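Local coordinates for pesticidal crystal protein Cry2Aa (Bacillus thuringiensis serovar kurstaki, PDB 1I5P) that promotes colloid-osmotic lysis by binding to the midgut epithelial cells of dipteran and lepidopteran insect larvae, at residues T395-T400 with F409-N414; V374-D379 with L464-N469. All coordinates share one frame; numbering follows the deposited sequence.

How the contacts relate
Both contacts lie in the middle domain of the toxin, and one is nested inside the other. From the N terminus, the chain first lays down 374-379, whose partner is 464-469; contact 2 closes a loop of 84 residues and packs the sheet of strand 373-377 on that of strand 462-469. Within that loop, 395-400 carries strand 397-400 and the chain returns through strand 405-407 to 409-414, so contact 1 closes a short hairpin loop with eight residues between its segments. Strands 397-400 and 373-377 are neighbours in one sheet. The contacts also touch directly: Asp379 OD2 probably accepts a hydrogen bond from Asn414 N, and Ala411 CB packs on the indole of Trp377.

Contact 1: T395-T400 with F409-N414; sequences TESFQT and FSARGN
The γ-methyl of Thr395 rests against 409-414, where the chain bends around it. CG2 lies 3.5 Å from Ser410 O and 3.6 Å from Arg412 O, and the first methylene beyond CB of Arg412 comes alongside, CG to Thr395 CG2 being 3.7 Å. A chi1 of 41° sets OG1 between the backbone N and the carbonyl carbon, where it hydrogen-bonds the carbonyl of Asp379, and leaves CG2 anti to the carbonyl carbon, against the loop. Arg412 bends at chi3, and its guanidinium leaves the contact for a salt bridge with Asp383 and a cation-pi interaction with Trp393. The backbone is joined by Phe409 N donating to Thr395 O (3.0 Å); the phenyl ring of Phe409 lies oblique to that same oxygen. Ser397 points at the loop and sets CB 3.7 Å from Phe409 O. Its OG, hydrogen-bonded to Cys406 O, also accepts a hydrogen bond from a water that donates to Phe409 O as well, bridging the segments. Glu396 and Ser397 form a G1 β-bulge opposite Trp377. The arrangement is the open end of a β-hairpin, whose strands 397-400 and 405-407 belong to one antiparallel sheet of the β-prism domain.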
# COMPACT_ATOMS: atom_id res chain seq x y z
N THR A 395 -7.36 -23.78 -5.37
CA THR A 395 -6.61 -23.26 -6.51
C THR A 395 -5.17 -23.04 -6.06
O THR A 395 -4.29 -23.86 -6.36
CB THR A 395 -7.20 -21.92 -7.02
OG1 THR A 395 -7.58 -21.10 -5.90
CG2 THR A 395 -8.43 -22.17 -7.90
N GLU A 396 -4.93 -21.97 -5.33
CA GLU A 396 -3.61 -21.65 -4.82
C GLU A 396 -2.62 -21.61 -5.98
O GLU A 396 -1.61 -22.32 -5.98
CB GLU A 396 -3.16 -22.72 -3.81
CG GLU A 396 -4.25 -23.20 -2.84
CD GLU A 396 -4.78 -22.10 -1.92
OE1 GLU A 396 -4.13 -21.05 -1.80
OE2 GLU A 396 -5.84 -22.31 -1.30
N SER A 397 -2.92 -20.77 -6.97
CA SER A 397 -2.09 -20.65 -8.16
C SER A 397 -1.57 -19.23 -8.34
O SER A 397 -2.16 -18.27 -7.83
CB SER A 397 -2.89 -21.07 -9.40
OG SER A 397 -2.16 -20.83 -10.59
N PHE A 398 -0.46 -19.09 -9.06
CA PHE A 398 0.13 -17.78 -9.27
C PHE A 398 0.68 -17.65 -10.69
O PHE A 398 1.09 -18.64 -11.30
CB PHE A 398 1.25 -17.53 -8.25
CG PHE A 398 0.81 -17.68 -6.82
CD1 PHE A 398 0.71 -18.94 -6.23
CD2 PHE A 398 0.45 -16.57 -6.06
CE1 PHE A 398 0.27 -19.09 -4.92
CE2 PHE A 398 0.01 -16.71 -4.74
CZ PHE A 398 -0.08 -17.97 -4.17
N GLN A 399 0.68 -16.43 -11.19
CA GLN A 399 1.16 -16.16 -12.54
C GLN A 399 2.09 -14.96 -12.52
O GLN A 399 1.86 -13.99 -11.79
CB GLN A 399 -0.04 -15.92 -13.46
CG GLN A 399 0.28 -15.67 -14.91
CD GLN A 399 -0.98 -15.68 -15.75
OE1 GLN A 399 -1.64 -16.71 -15.89
NE2 GLN A 399 -1.32 -14.53 -16.31
N THR A 400 3.14 -15.03 -13.33
CA THR A 400 4.16 -13.99 -13.41
C THR A 400 3.89 -12.98 -14.52
O THR A 400 2.97 -13.16 -15.32
CB THR A 400 5.54 -14.60 -13.66
OG1 THR A 400 5.59 -15.14 -14.99
CG2 THR A 400 5.81 -15.73 -12.66
N PHE A 409 -3.34 -26.18 -7.98
CA PHE A 409 -4.30 -26.65 -8.97
C PHE A 409 -4.67 -25.60 -9.99
O PHE A 409 -4.38 -24.42 -9.83
CB PHE A 409 -5.56 -27.15 -8.28
CG PHE A 409 -5.31 -28.21 -7.25
CD1 PHE A 409 -5.21 -27.88 -5.90
CD2 PHE A 409 -5.15 -29.54 -7.63
CE1 PHE A 409 -4.94 -28.87 -4.94
CE2 PHE A 409 -4.89 -30.53 -6.68
CZ PHE A 409 -4.78 -30.19 -5.34
N SER A 410 -5.35 -26.05 -11.05
CA SER A 410 -5.78 -25.18 -12.13
C SER A 410 -6.45 -23.91 -11.64
O SER A 410 -7.16 -23.91 -10.63
CB SER A 410 -6.74 -25.94 -13.04
OG SER A 410 -6.10 -27.07 -13.60
N ALA A 411 -6.22 -22.82 -12.36
CA ALA A 411 -6.79 -21.52 -12.02
C ALA A 411 -8.27 -21.43 -12.36
O ALA A 411 -8.72 -21.95 -13.39
CB ALA A 411 -6.03 -20.41 -12.73
N ARG A 412 -9.02 -20.77 -11.49
CA ARG A 412 -10.45 -20.55 -11.66
C ARG A 412 -10.94 -19.67 -10.52
O ARG A 412 -10.25 -19.52 -9.51
CB ARG A 412 -11.21 -21.89 -11.68
CG ARG A 412 -10.97 -22.80 -10.49
CD ARG A 412 -11.71 -24.13 -10.66
NE ARG A 412 -13.17 -23.97 -10.70
CZ ARG A 412 -14.04 -24.98 -10.70
NH1 ARG A 412 -13.60 -26.23 -10.66
NH2 ARG A 412 -15.34 -24.73 -10.72
N GLY A 413 -12.12 -19.10 -10.68
CA GLY A 413 -12.67 -18.22 -9.66
C GLY A 413 -12.05 -16.85 -9.79
O GLY A 413 -11.42 -16.55 -10.81
N ASN A 414 -12.21 -15.99 -8.79
CA ASN A 414 -11.63 -14.65 -8.86
C ASN A 414 -10.12 -14.69 -8.82
O ASN A 414 -9.53 -15.44 -8.04
CB ASN A 414 -12.09 -13.78 -7.68
CG ASN A 414 -13.58 -13.51 -7.68
OD1 ASN A 414 -14.18 -13.28 -8.72
ND2 ASN A 414 -14.17 -13.52 -6.49
O HOH W 1 -1.79 -23.47 -11.24

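Contact 2: V374-D379 with L464-N469; sequences VRSWLD and LVSVHN
Leu378, just past the end of strand 373-377, lays its isobutyl group over the peptide carbonyl of Leu464. Its CB starts 4.0 Å from Leu464 O, and CG is slightly nearer. Both methyls then come to 3.5 Å from that oxygen, CD1 and CD2 lying over the same face of the carbonyl. Beyond this shared neighbour the branches part: CD2 meets the aliphatic CB of Leu464, an apolar contact, whereas CD1 runs toward Val465 CA and the hydroxyl of Ser466, 3.9 Å from OG. A chi1 of -49° puts CG anti to the carbonyl carbon of Leu378, which carries both methyls onto Leu464 O.

Beside the leucine the contact turns polar. Ser376 and Ser466 point at each other, and their hydroxyls hydrogen-bond, OG to OG, at 2.8 Å. Ser466 OG is gripped a second time by NE2 of His468 (2.7 Å), while Ser376 OG also pairs with Asn416 ND2, giving a buried chain from amide to hydroxyl to hydroxyl to imidazole. At its other nitrogen, ND1, His468 bonds a water lying in the ring plane, and that water donates to Val374 O at 2.8 Å. Bonds at both nitrogens probably restrain the rotation of the imidazole, whose edge is toward 374-379. Val374 and Arg375 form a classic β-bulge opposite Gln399.

No backbone bond joins the two segments; their strand axes approach to 8.1 Å and run nearly antiparallel, at 160°. This is face-to-face packing of two antiparallel sheets, one containing strand 373-377 and the other strand 462-469, through interior side chains, as in the core of a β-prism.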
# COMPACT_ATOMS: atom_id res chain seq x y z
N VAL A 374 2.36 -11.56 -10.25
CA VAL A 374 1.49 -10.39 -10.23
C VAL A 374 0.02 -10.76 -10.04
O VAL A 374 -0.78 -9.93 -9.58
CB VAL A 374 1.63 -9.54 -11.54
CG1 VAL A 374 3.00 -8.88 -11.58
CG2 VAL A 374 1.43 -10.41 -12.78
N ARG A 375 -0.34 -12.00 -10.36
CA ARG A 375 -1.72 -12.43 -10.25
C ARG A 375 -1.85 -13.77 -9.53
O ARG A 375 -1.04 -14.67 -9.73
CB ARG A 375 -2.32 -12.52 -11.66
CG ARG A 375 -3.81 -12.75 -11.73
CD ARG A 375 -4.26 -12.82 -13.19
NE ARG A 375 -4.13 -11.55 -13.90
CZ ARG A 375 -5.10 -10.65 -14.00
NH1 ARG A 375 -6.28 -10.87 -13.42
NH2 ARG A 375 -4.92 -9.53 -14.71
N SER A 376 -2.88 -13.89 -8.68
CA SER A 376 -3.11 -15.14 -7.94
C SER A 376 -4.57 -15.58 -7.97
O SER A 376 -5.48 -14.77 -8.16
CB SER A 376 -2.68 -14.97 -6.49
OG SER A 376 -3.50 -14.03 -5.83
N TRP A 377 -4.78 -16.89 -7.80
CA TRP A 377 -6.11 -17.50 -7.73
C TRP A 377 -6.10 -18.24 -6.40
O TRP A 377 -5.31 -19.17 -6.21
CB TRP A 377 -6.32 -18.50 -8.88
CG TRP A 377 -6.46 -17.85 -10.22
CD1 TRP A 377 -7.62 -17.53 -10.87
CD2 TRP A 377 -5.39 -17.42 -11.07
NE1 TRP A 377 -7.34 -16.94 -12.07
CE2 TRP A 377 -5.98 -16.85 -12.22
CE3 TRP A 377 -3.99 -17.46 -10.98
CZ2 TRP A 377 -5.22 -16.33 -13.28
CZ3 TRP A 377 -3.24 -16.94 -12.02
CH2 TRP A 377 -3.85 -16.38 -13.16
N LEU A 378 -6.97 -17.84 -5.48
CA LEU A 378 -7.00 -18.44 -4.15
C LEU A 378 -8.34 -19.02 -3.72
O LEU A 378 -8.47 -19.54 -2.61
CB LEU A 378 -6.56 -17.39 -3.14
CG LEU A 378 -5.28 -16.63 -3.50
CD1 LEU A 378 -5.17 -15.37 -2.65
CD2 LEU A 378 -4.07 -17.54 -3.29
N ASP A 379 -9.33 -18.91 -4.59
CA ASP A 379 -10.68 -19.40 -4.29
C ASP A 379 -10.77 -20.91 -4.15
O ASP A 379 -9.96 -21.66 -4.70
CB ASP A 379 -11.66 -18.94 -5.37
CG ASP A 379 -11.89 -17.44 -5.37
OD1 ASP A 379 -11.35 -16.74 -4.49
OD2 ASP A 379 -12.62 -16.96 -6.26
N LEU A 464 -3.56 -19.92 0.95
CA LEU A 464 -2.61 -18.84 0.70
C LEU A 464 -3.18 -17.44 0.55
O LEU A 464 -4.34 -17.25 0.16
CB LEU A 464 -1.76 -19.18 -0.52
CG LEU A 464 -1.17 -20.59 -0.49
CD1 LEU A 464 -0.25 -20.80 -1.68
CD2 LEU A 464 -0.42 -20.81 0.82
N VAL A 465 -2.33 -16.48 0.87
CA VAL A 465 -2.65 -15.06 0.81
C VAL A 465 -1.59 -14.38 -0.05
O VAL A 465 -0.39 -14.55 0.19
CB VAL A 465 -2.61 -14.44 2.23
CG1 VAL A 465 -2.72 -12.92 2.15
CG2 VAL A 465 -3.73 -15.04 3.08
N SER A 466 -2.01 -13.63 -1.07
CA SER A 466 -1.05 -12.93 -1.90
C SER A 466 -0.93 -11.49 -1.39
O SER A 466 -1.93 -10.85 -1.05
CB SER A 466 -1.48 -12.96 -3.38
OG SER A 466 -2.79 -12.48 -3.58
N VAL A 467 0.31 -11.01 -1.30
CA VAL A 467 0.60 -9.66 -0.82
C VAL A 467 1.02 -8.80 -2.00
O VAL A 467 2.08 -9.01 -2.60
CB VAL A 467 1.75 -9.69 0.21
CG1 VAL A 467 1.87 -8.33 0.88
CG2 VAL A 467 1.50 -10.78 1.25
N HIS A 468 0.18 -7.82 -2.33
CA HIS A 468 0.43 -6.94 -3.46
C HIS A 468 0.97 -5.58 -3.04
O HIS A 468 0.46 -4.95 -2.11
CB HIS A 468 -0.87 -6.76 -4.24
CG HIS A 468 -1.53 -8.05 -4.62
ND1 HIS A 468 -1.67 -8.47 -5.92
CD2 HIS A 468 -2.09 -9.02 -3.85
CE1 HIS A 468 -2.28 -9.64 -5.95
NE2 HIS A 468 -2.55 -9.99 -4.70
N ASN A 469 2.01 -5.14 -3.73
CA ASN A 469 2.62 -3.85 -3.42
C ASN A 469 3.20 -3.25 -4.69
O ASN A 469 3.58 -3.98 -5.61
CB ASN A 469 3.71 -4.04 -2.35
CG ASN A 469 4.11 -2.74 -1.69
OD1 ASN A 469 4.84 -1.94 -2.26
ND2 ASN A 469 3.62 -2.53 -0.47
O HOH W 2 -0.96 -7.42 -8.47